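Local coordinates for protein alpha-galactosidase (Lactobacillus brevis, PDB 3MI6) that probably hydrolyses terminal, non-reducing alpha-D-galactose residues from alpha-D-galactosides such as galactose oligosaccharides and galactomannans, as a member of glycosyl hydrolase family 36, at residues 190-196 and 232-238; 457-461 and 510-515; 588-592 and 618-622. One frame throughout, in Å; residues are numbered along the deposited sequence.

Contact 1. Residues 190-196 and 232-238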
loop_
_atom_site.group_PDB
_atom_site.type_symbol
_atom_site.label_atom_id
_atom_site.label_comp_id
_atom_site.label_asym_id
_atom_site.label_seq_id
_atom_site.Cartn_x
_atom_site.Cartn_y
_atom_site.Cartn_z
ATOM N N ASN D 190 15.940 -0.373 -5.463
ATOM C CA ASN D 190 14.921 0.304 -4.678
ATOM C C ASN D 190 14.438 1.570 -5.397
ATOM O O ASN D 190 14.593 2.676 -4.871
ATOM C CB ASN D 190 15.415 0.642 -3.253
ATOM C CG ASN D 190 16.081 -0.552 -2.540
ATOM O OD1 ASN D 190 17.044 -0.371 -1.769
ATOM N ND2 ASN D 190 15.582 -1.768 -2.793
ATOM N N TYR D 191 13.870 1.419 -6.591
ATOM C CA TYR D 191 13.261 2.564 -7.280
ATOM C C TYR D 191 11.829 2.276 -7.717
ATOM O O TYR D 191 11.421 1.117 -7.792
ATOM C CB TYR D 191 14.077 2.987 -8.513
ATOM C CG TYR D 191 15.484 3.462 -8.221
ATOM C CD1 TYR D 191 15.738 4.787 -7.919
ATOM C CD2 TYR D 191 16.558 2.589 -8.275
ATOM C CE1 TYR D 191 17.015 5.228 -7.658
ATOM C CE2 TYR D 191 17.840 3.024 -8.026
ATOM C CZ TYR D 191 18.059 4.344 -7.710
ATOM O OH TYR D 191 19.331 4.785 -7.441
ATOM N N ASP D 192 11.069 3.330 -8.004
ATOM C CA ASP D 192 9.774 3.173 -8.664
ATOM C C ASP D 192 10.078 3.559 -10.081
ATOM O O ASP D 192 10.816 4.519 -10.301
ATOM C CB ASP D 192 8.702 4.162 -8.151
ATOM C CG ASP D 192 8.217 3.864 -6.739
ATOM O OD1 ASP D 192 8.362 2.718 -6.262
ATOM O OD2 ASP D 192 7.665 4.791 -6.101
ATOM N N LEU D 193 9.500 2.829 -11.034
ATOM C CA LEU D 193 9.546 3.194 -12.449
ATOM C C LEU D 193 8.346 4.057 -12.734
ATOM O O LEU D 193 7.216 3.661 -12.447
ATOM C CB LEU D 193 9.486 1.944 -13.334
ATOM C CG LEU D 193 9.106 2.105 -14.806
ATOM C CD1 LEU D 193 10.070 3.024 -15.498
ATOM C CD2 LEU D 193 9.093 0.758 -15.453
ATOM N N ILE D 194 8.591 5.231 -13.298
ATOM C CA ILE D 194 7.536 6.164 -13.629
ATOM C C ILE D 194 7.489 6.292 -15.147
ATOM O O ILE D 194 8.476 6.671 -15.779
ATOM C CB ILE D 194 7.806 7.531 -12.993
ATOM C CG1 ILE D 194 7.929 7.373 -11.476
ATOM C CG2 ILE D 194 6.702 8.521 -13.333
ATOM C CD1 ILE D 194 8.327 8.655 -10.741
ATOM N N GLN D 195 6.336 5.972 -15.732
ATOM C CA GLN D 195 6.185 5.919 -17.184
ATOM C C GLN D 195 5.021 6.794 -17.560
ATOM O O GLN D 195 4.329 7.320 -16.698
ATOM C CB GLN D 195 5.918 4.492 -17.650
ATOM C CG GLN D 195 4.733 3.896 -16.936
ATOM C CD GLN D 195 4.558 2.437 -17.222
ATOM O OE1 GLN D 195 5.217 1.589 -16.621
ATOM N NE2 GLN D 195 3.644 2.123 -18.129
ATOM N N PHE D 196 4.819 6.958 -18.859
ATOM C CA PHE D 196 3.746 7.793 -19.341
ATOM C C PHE D 196 3.002 7.097 -20.468
ATOM O O PHE D 196 3.394 7.134 -21.621
ATOM C CB PHE D 196 4.272 9.189 -19.673
ATOM C CG PHE D 196 4.794 9.898 -18.472
ATOM C CD1 PHE D 196 3.947 10.683 -17.691
ATOM C CD2 PHE D 196 6.108 9.720 -18.066
ATOM C CE1 PHE D 196 4.417 11.317 -16.552
ATOM C CE2 PHE D 196 6.585 10.334 -16.935
ATOM C CZ PHE D 196 5.742 11.139 -16.178
ATOM N N PHE D 232 10.076 9.038 -22.625
ATOM C CA PHE D 232 10.563 9.565 -21.346
ATOM C C PHE D 232 10.128 8.774 -20.105
ATOM O O PHE D 232 8.956 8.444 -19.941
ATOM C CB PHE D 232 10.136 11.013 -21.155
ATOM C CG PHE D 232 10.462 11.539 -19.811
ATOM C CD1 PHE D 232 11.782 11.788 -19.461
ATOM C CD2 PHE D 232 9.465 11.750 -18.875
ATOM C CE1 PHE D 232 12.104 12.262 -18.193
ATOM C CE2 PHE D 232 9.768 12.234 -17.606
ATOM C CZ PHE D 232 11.092 12.491 -17.259
HETATM N N MSE D 233 11.062 8.505 -19.208
HETATM C CA MSE D 233 10.730 7.746 -18.007
HETATM C C MSE D 233 11.593 8.207 -16.859
HETATM O O MSE D 233 12.578 8.911 -17.076
HETATM C CB MSE D 233 10.981 6.266 -18.240
HETATM C CG MSE D 233 12.426 5.952 -18.530
HETATM SE SE MSE D 233 12.800 4.045 -18.641
HETATM C CE MSE D 233 13.233 3.690 -16.784
HETATM N N MSE D 234 11.236 7.796 -15.642
HETATM C CA MSE D 234 12.011 8.156 -14.460
HETATM C C MSE D 234 12.227 6.959 -13.568
HETATM O O MSE D 234 11.416 6.021 -13.572
HETATM C CB MSE D 234 11.320 9.261 -13.681
HETATM C CG MSE D 234 11.140 10.517 -14.495
HETATM SE SE MSE D 234 10.363 12.024 -13.529
HETATM C CE MSE D 234 8.601 11.250 -13.204
ATOM N N LEU D 235 13.345 6.969 -12.840
ATOM C CA LEU D 235 13.529 6.056 -11.718
ATOM C C LEU D 235 13.558 6.892 -10.456
ATOM O O LEU D 235 14.536 7.608 -10.207
ATOM C CB LEU D 235 14.845 5.298 -11.811
ATOM C CG LEU D 235 15.016 4.053 -12.675
ATOM C CD1 LEU D 235 16.246 3.311 -12.179
ATOM C CD2 LEU D 235 13.798 3.165 -12.597
ATOM N N ALA D 236 12.494 6.825 -9.662
ATOM C CA ALA D 236 12.466 7.591 -8.426
ATOM C C ALA D 236 12.739 6.692 -7.230
ATOM O O ALA D 236 12.368 5.514 -7.226
ATOM C CB ALA D 236 11.138 8.296 -8.271
ATOM N N ARG D 237 13.413 7.237 -6.222
ATOM C CA ARG D 237 13.454 6.574 -4.938
ATOM C C ARG D 237 12.005 6.588 -4.456
ATOM O O ARG D 237 11.216 7.431 -4.911
ATOM C CB ARG D 237 14.373 7.330 -3.993
ATOM C CG ARG D 237 15.849 7.172 -4.324
ATOM C CD ARG D 237 16.301 5.726 -4.150
ATOM N NE ARG D 237 17.754 5.601 -4.102
ATOM C CZ ARG D 237 18.406 4.444 -4.164
ATOM N NH1 ARG D 237 17.734 3.308 -4.299
ATOM N NH2 ARG D 237 19.733 4.428 -4.109
ATOM N N PRO D 238 11.641 5.649 -3.558
ATOM C CA PRO D 238 10.237 5.415 -3.161
ATOM C C PRO D 238 9.530 6.633 -2.581
ATOM O O PRO D 238 8.312 6.721 -2.717
ATOM C CB PRO D 238 10.351 4.328 -2.094
ATOM C CG PRO D 238 11.616 3.594 -2.461
ATOM C CD PRO D 238 12.556 4.673 -2.939
HETATM O O HOH W 1 7.168 6.777 -20.325
#
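Tyr191 is sandwiched between two residues of the segment 232-238. Over one face of its ring lies the guanidinium of Arg237, nearly parallel to it with the planes at 8° and the centres 4.2 Å apart. Over the opposite face sits Leu235, whose CD1 makes a CH-pi contact 4.3 Å from the centroid of the Tyr191 ring. A flat cation suits one face, the methyl of a branched leucine the other. The bend at chi2 of Arg237 (-65°) folds the chain back over the ring, where NH1 also donates to Asn190 O at 3.3 Å, approaching from above the carbonyl plane; Asp188 pairs with the same nitrogen as a salt bridge.

Beyond this stack the chains run antiparallel, as neighbouring strands 192-197 and 233-236 of the large antiparallel sheet in the N-terminal part of this family 36 enzyme. Asp192 pairs with Ala236 and Ile194 with Met234 as hydrogen-bonded pairs, with Leu193 and Leu235 a non-hydrogen-bonded pair between them.

On the face of Ile194, selenomethionine Met234 bends at chi3, laying CE beside Ile194 CG2, while the small Ala236 leaves room for Ile194 CD1, 3.8 Å from Ala236 CB. Helix 305-319 packs on this face through Met305 and Leu308. Farther along, the rings of Phe196 and Phe232 lie side by side, their planes at 26° but slid apart, and a water joins Phe196 N to Phe232 O.

Contact 2. Residues 457-461 and 510-515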
loop_
_atom_site.group_PDB
_atom_site.type_symbol
_atom_site.label_atom_id
_atom_site.label_comp_id
_atom_site.label_asym_id
_atom_site.label_seq_id
_atom_site.Cartn_x
_atom_site.Cartn_y
_atom_site.Cartn_z
ATOM N N VAL D 457 11.260 11.721 -50.815
ATOM C CA VAL D 457 11.566 12.942 -50.076
ATOM C C VAL D 457 11.697 14.153 -51.018
ATOM O O VAL D 457 11.206 15.246 -50.707
ATOM C CB VAL D 457 12.820 12.756 -49.158
ATOM C CG1 VAL D 457 13.145 14.022 -48.413
ATOM C CG2 VAL D 457 12.576 11.643 -48.153
ATOM N N ASP D 458 12.323 13.933 -52.181
ATOM C CA ASP D 458 12.523 14.979 -53.197
ATOM C C ASP D 458 11.211 15.504 -53.747
ATOM O O ASP D 458 11.039 16.706 -53.937
ATOM C CB ASP D 458 13.369 14.465 -54.356
ATOM C CG ASP D 458 14.839 14.287 -53.991
ATOM O OD1 ASP D 458 15.307 14.874 -52.979
ATOM O OD2 ASP D 458 15.527 13.553 -54.744
ATOM N N TYR D 459 10.291 14.585 -54.007
ATOM C CA TYR D 459 8.975 14.927 -54.517
ATOM C C TYR D 459 8.193 15.732 -53.493
ATOM O O TYR D 459 7.469 16.670 -53.842
ATOM C CB TYR D 459 8.207 13.658 -54.902
ATOM C CG TYR D 459 6.767 13.887 -55.297
ATOM C CD1 TYR D 459 6.431 14.314 -56.581
ATOM C CD2 TYR D 459 5.741 13.666 -54.396
ATOM C CE1 TYR D 459 5.097 14.526 -56.949
ATOM C CE2 TYR D 459 4.419 13.872 -54.749
ATOM C CZ TYR D 459 4.100 14.299 -56.027
ATOM O OH TYR D 459 2.783 14.502 -56.362
ATOM N N LEU D 460 8.344 15.364 -52.223
ATOM C CA LEU D 460 7.609 16.038 -51.168
ATOM C C LEU D 460 8.226 17.396 -50.877
ATOM O O LEU D 460 7.510 18.391 -50.748
ATOM C CB LEU D 460 7.549 15.177 -49.910
ATOM C CG LEU D 460 6.717 13.908 -50.085
ATOM C CD1 LEU D 460 6.804 13.036 -48.849
ATOM C CD2 LEU D 460 5.285 14.250 -50.404
ATOM N N PHE D 461 9.554 17.441 -50.792
ATOM C CA PHE D 461 10.229 18.711 -50.586
ATOM C C PHE D 461 9.848 19.715 -51.664
ATOM O O PHE D 461 9.556 20.865 -51.370
ATOM C CB PHE D 461 11.742 18.560 -50.553
ATOM C CG PHE D 461 12.462 19.875 -50.589
ATOM C CD1 PHE D 461 12.750 20.555 -49.416
ATOM C CD2 PHE D 461 12.819 20.449 -51.792
ATOM C CE1 PHE D 461 13.400 21.769 -49.445
ATOM C CE2 PHE D 461 13.465 21.658 -51.830
ATOM C CZ PHE D 461 13.756 22.323 -50.659
ATOM N N GLN D 510 15.109 13.837 -42.942
ATOM C CA GLN D 510 15.528 14.405 -44.219
ATOM C C GLN D 510 14.576 15.524 -44.642
ATOM O O GLN D 510 15.003 16.624 -44.986
ATOM C CB GLN D 510 15.581 13.317 -45.306
ATOM C CG GLN D 510 16.941 12.633 -45.482
ATOM C CD GLN D 510 18.060 13.643 -45.674
ATOM O OE1 GLN D 510 18.213 14.236 -46.765
ATOM N NE2 GLN D 510 18.844 13.864 -44.607
ATOM N N LEU D 511 13.280 15.244 -44.607
ATOM C CA LEU D 511 12.306 16.207 -45.101
ATOM C C LEU D 511 12.234 17.444 -44.213
ATOM O O LEU D 511 12.118 18.567 -44.707
ATOM C CB LEU D 511 10.924 15.573 -45.210
ATOM C CG LEU D 511 10.080 15.990 -46.412
ATOM C CD1 LEU D 511 8.630 15.726 -46.108
ATOM C CD2 LEU D 511 10.282 17.443 -46.781
ATOM N N TYR D 512 12.287 17.239 -42.905
ATOM C CA TYR D 512 12.203 18.350 -41.976
ATOM C C TYR D 512 13.491 19.107 -42.066
ATOM O O TYR D 512 13.527 20.320 -41.880
ATOM C CB TYR D 512 12.052 17.846 -40.541
ATOM C CG TYR D 512 10.652 17.867 -39.985
ATOM C CD1 TYR D 512 9.954 16.692 -39.774
ATOM C CD2 TYR D 512 10.040 19.065 -39.647
ATOM C CE1 TYR D 512 8.674 16.706 -39.256
ATOM C CE2 TYR D 512 8.770 19.099 -39.130
ATOM C CZ TYR D 512 8.086 17.918 -38.930
ATOM O OH TYR D 512 6.805 17.951 -38.406
ATOM N N ALA D 513 14.571 18.384 -42.322
ATOM C CA ALA D 513 15.876 19.013 -42.335
ATOM C C ALA D 513 15.976 19.967 -43.516
ATOM O O ALA D 513 16.487 21.074 -43.386
ATOM C CB ALA D 513 16.979 17.968 -42.373
ATOM N N ARG D 514 15.466 19.553 -44.669
ATOM C CA ARG D 514 15.597 20.364 -45.868
ATOM C C ARG D 514 14.609 21.517 -45.896
ATOM O O ARG D 514 14.941 22.608 -46.348
ATOM C CB ARG D 514 15.487 19.495 -47.117
ATOM C CG ARG D 514 16.738 18.657 -47.346
ATOM C CD ARG D 514 16.484 17.505 -48.289
ATOM N NE ARG D 514 16.276 17.929 -49.671
ATOM C CZ ARG D 514 15.838 17.114 -50.621
ATOM N NH1 ARG D 514 15.560 15.852 -50.322
ATOM N NH2 ARG D 514 15.672 17.556 -51.863
ATOM N N LEU D 515 13.400 21.287 -45.401
ATOM C CA LEU D 515 12.418 22.355 -45.322
ATOM C C LEU D 515 12.821 23.449 -44.324
ATOM O O LEU D 515 12.648 24.633 -44.601
ATOM C CB LEU D 515 11.052 21.798 -44.941
ATOM C CG LEU D 515 10.289 20.916 -45.915
ATOM C CD1 LEU D 515 9.075 20.362 -45.200
ATOM C CD2 LEU D 515 9.886 21.697 -47.152
#
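Arg514 and Asp458 form the charged part of this contact. The guanidinium presents its NH1 and NH2 end to a single carboxylate oxygen, Asp458 OD1, which lies 2.8 Å from Arg514 NH1 and 2.9 Å from Arg514 NH2. Both bonds are bent, as they must be when two donors converge on one acceptor, and the carboxylate stands almost upright to the guanidinium, their planes 82° apart.

The second kind of interaction is cation-pi. Phe461, one helical turn after Val457, sets its ring against one face of the same guanidinium, with Arg514 CZ off-centre at 4.8 Å from the ring centroid and the planes 20° apart. Its CG stands anti to the backbone N (chi1 170°), which carries the ring across to the other helix, where the rim also meets Arg514 CB and Arg514 O. A bend at chi3 swings the end of the arginine back towards Asp458.

Apolar packing fills the side nearer the barrel. Leu511 faces Val457 and reaches Leu460 CB with CD1 at 4.0 Å, while Leu515 CD2 touches Phe461 CD1. These branched residues fit between the two segments, whose axes come within 9.9 Å; Leu511 and Leu515 also pack on Trp478, a predicted substrate-binding residue of the barrel wall.

Were Arg514 replaced by an alanine, Asp458 would probably lose its cationic mate here, and the Phe461 ring would be less firmly held. The chemistry thus implies that helices 454-471 and 500-518 are joined by an apolar inner layer and a polar outer bridge.

Contact 3. Residues 588-592 and 618-622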
loop_
_atom_site.group_PDB
_atom_site.type_symbol
_atom_site.label_atom_id
_atom_site.label_comp_id
_atom_site.label_asym_id
_atom_site.label_seq_id
_atom_site.Cartn_x
_atom_site.Cartn_y
_atom_site.Cartn_z
ATOM N N THR D 588 -18.025 22.392 -20.259
ATOM C CA THR D 588 -17.085 23.076 -19.389
ATOM C C THR D 588 -17.215 24.578 -19.554
ATOM O O THR D 588 -17.534 25.050 -20.628
ATOM C CB THR D 588 -15.668 22.649 -19.775
ATOM O OG1 THR D 588 -15.335 21.427 -19.089
ATOM C CG2 THR D 588 -14.689 23.715 -19.402
ATOM N N SER D 589 -16.969 25.353 -18.514
ATOM C CA SER D 589 -17.057 26.808 -18.693
ATOM C C SER D 589 -16.045 27.300 -19.722
ATOM O O SER D 589 -14.997 26.682 -19.924
ATOM C CB SER D 589 -16.819 27.532 -17.370
ATOM O OG SER D 589 -15.504 27.289 -16.918
ATOM N N LEU D 590 -16.326 28.423 -20.366
ATOM C CA LEU D 590 -15.317 28.999 -21.246
ATOM C C LEU D 590 -14.089 29.470 -20.451
ATOM O O LEU D 590 -12.966 29.461 -20.950
ATOM C CB LEU D 590 -15.918 30.126 -22.076
ATOM C CG LEU D 590 -15.027 30.952 -22.989
ATOM C CD1 LEU D 590 -14.286 30.082 -23.983
ATOM C CD2 LEU D 590 -15.919 31.941 -23.698
ATOM N N LYS D 591 -14.309 29.872 -19.202
ATOM C CA LYS D 591 -13.224 30.304 -18.321
ATOM C C LYS D 591 -12.225 29.179 -18.052
ATOM O O LYS D 591 -11.023 29.397 -18.045
ATOM C CB LYS D 591 -13.793 30.842 -17.005
ATOM C CG LYS D 591 -12.753 31.232 -15.962
ATOM C CD LYS D 591 -13.365 31.312 -14.559
ATOM C CE LYS D 591 -12.323 31.829 -13.559
ATOM N NZ LYS D 591 -12.767 31.778 -12.113
ATOM N N THR D 592 -12.713 27.970 -17.845
ATOM C CA THR D 592 -11.820 26.867 -17.549
ATOM C C THR D 592 -11.052 26.389 -18.787
ATOM O O THR D 592 -9.829 26.239 -18.733
ATOM C CB THR D 592 -12.576 25.702 -16.888
ATOM O OG1 THR D 592 -13.184 26.156 -15.664
ATOM C CG2 THR D 592 -11.626 24.548 -16.589
ATOM N N GLN D 618 -15.570 37.690 -23.909
ATOM C CA GLN D 618 -14.829 36.838 -22.991
ATOM C C GLN D 618 -13.538 36.380 -23.658
ATOM O O GLN D 618 -12.452 36.435 -23.077
ATOM C CB GLN D 618 -15.687 35.644 -22.605
ATOM C CG GLN D 618 -15.196 34.870 -21.407
ATOM C CD GLN D 618 -16.259 33.942 -20.842
ATOM O OE1 GLN D 618 -15.982 33.148 -19.944
ATOM N NE2 GLN D 618 -17.486 34.040 -21.368
ATOM N N VAL D 619 -13.664 35.955 -24.905
ATOM C CA VAL D 619 -12.522 35.494 -25.666
ATOM C C VAL D 619 -11.516 36.609 -25.900
ATOM O O VAL D 619 -10.333 36.435 -25.658
ATOM C CB VAL D 619 -12.955 34.894 -26.992
ATOM C CG1 VAL D 619 -11.743 34.576 -27.829
ATOM C CG2 VAL D 619 -13.765 33.650 -26.740
ATOM N N LYS D 620 -11.993 37.756 -26.363
ATOM C CA LYS D 620 -11.139 38.927 -26.559
ATOM C C LYS D 620 -10.303 39.180 -25.312
ATOM O O LYS D 620 -9.149 39.597 -25.402
ATOM C CB LYS D 620 -11.998 40.159 -26.875
ATOM C CG LYS D 620 -11.259 41.403 -27.348
ATOM C CD LYS D 620 -12.279 42.395 -27.912
ATOM C CE LYS D 620 -11.662 43.462 -28.826
ATOM N NZ LYS D 620 -11.121 44.629 -28.063
ATOM N N LYS D 621 -10.882 38.923 -24.143
ATOM C CA LYS D 621 -10.187 39.238 -22.902
ATOM C C LYS D 621 -9.176 38.163 -22.544
ATOM O O LYS D 621 -8.082 38.478 -22.064
ATOM C CB LYS D 621 -11.161 39.516 -21.750
ATOM C CG LYS D 621 -12.014 40.755 -21.967
ATOM C CD LYS D 621 -12.753 41.178 -20.707
ATOM C CE LYS D 621 -13.523 42.474 -20.956
ATOM N NZ LYS D 621 -14.171 43.007 -19.722
ATOM N N GLN D 622 -9.532 36.904 -22.792
ATOM C CA GLN D 622 -8.576 35.809 -22.657
ATOM C C GLN D 622 -7.306 36.078 -23.479
ATOM O O GLN D 622 -6.186 35.865 -23.000
ATOM C CB GLN D 622 -9.197 34.478 -23.072
ATOM C CG GLN D 622 -10.370 34.039 -22.227
ATOM C CD GLN D 622 -10.797 32.616 -22.535
ATOM O OE1 GLN D 622 -10.457 32.083 -23.580
ATOM N NE2 GLN D 622 -11.537 31.990 -21.622
HETATM O O HOH W 2 -17.056 31.157 -18.408
#
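Leu590 opens a helix that begins beside the middle of another: residues 590-592 lie in its first turn, whereas 618-622 lie within helix 613-628. The backbones stay well apart, with Leu590 CA and Gln618 CA 8.0 Å from each other, leaving side chains to span the gap. Ser589 holds the N-cap position, and its OG accepts from Thr592 N at 3.0 Å, a role for which a short hydroxyl side chain is well suited.

Leu590 and Gln618 extend from opposite directions. With CG anti to the backbone N (chi1 175°), Leu590 rests CD2 over the flat of the Gln618 amide, 3.5 Å from Gln618 CD, the glutamine's methylenes a little farther off; the same methyl touches Val619 CG2 at 4.1 Å. Glutamine suits both surroundings: its flat amide takes the leucine methyl, while Gln618 OE1 accepts from a water that in turn accepts from Lys591 N.

Gln622 reaches across with an extended chain and donates from NE2 to Leu590 O at 3.0 Å, from above the carbonyl plane; its OE1 bonds to Tyr604 OH of the last barrel strand. This is packing of neighbouring helices in the outer layer of a beta/alpha barrel, where helix 590-597 precedes strand 601-604 and helix 613-628 follows it.

Overall arrangement
The three contacts follow one another along the chain, each closing before the next opens, and their centres are 37 to 39 Å apart. No two touch; the nearest atoms of contacts 1 and 2 are about 18 Å apart. Contact 1 pairs strands of the nine-stranded antiparallel sheet in the N-terminal region, across the chain's centre from contact 2. Contacts 2 and 3 both belong to the Melibiase region, whose eight parallel strands close into a barrel: contact 2 joins helices 454-471 and 500-518, which flank strand 475-478, and contact 3 joins helices around strand 601-604. Contact 2 alone adjoins a predicted substrate-binding residue; contacts 1 and 3 lie away from the predicted sites.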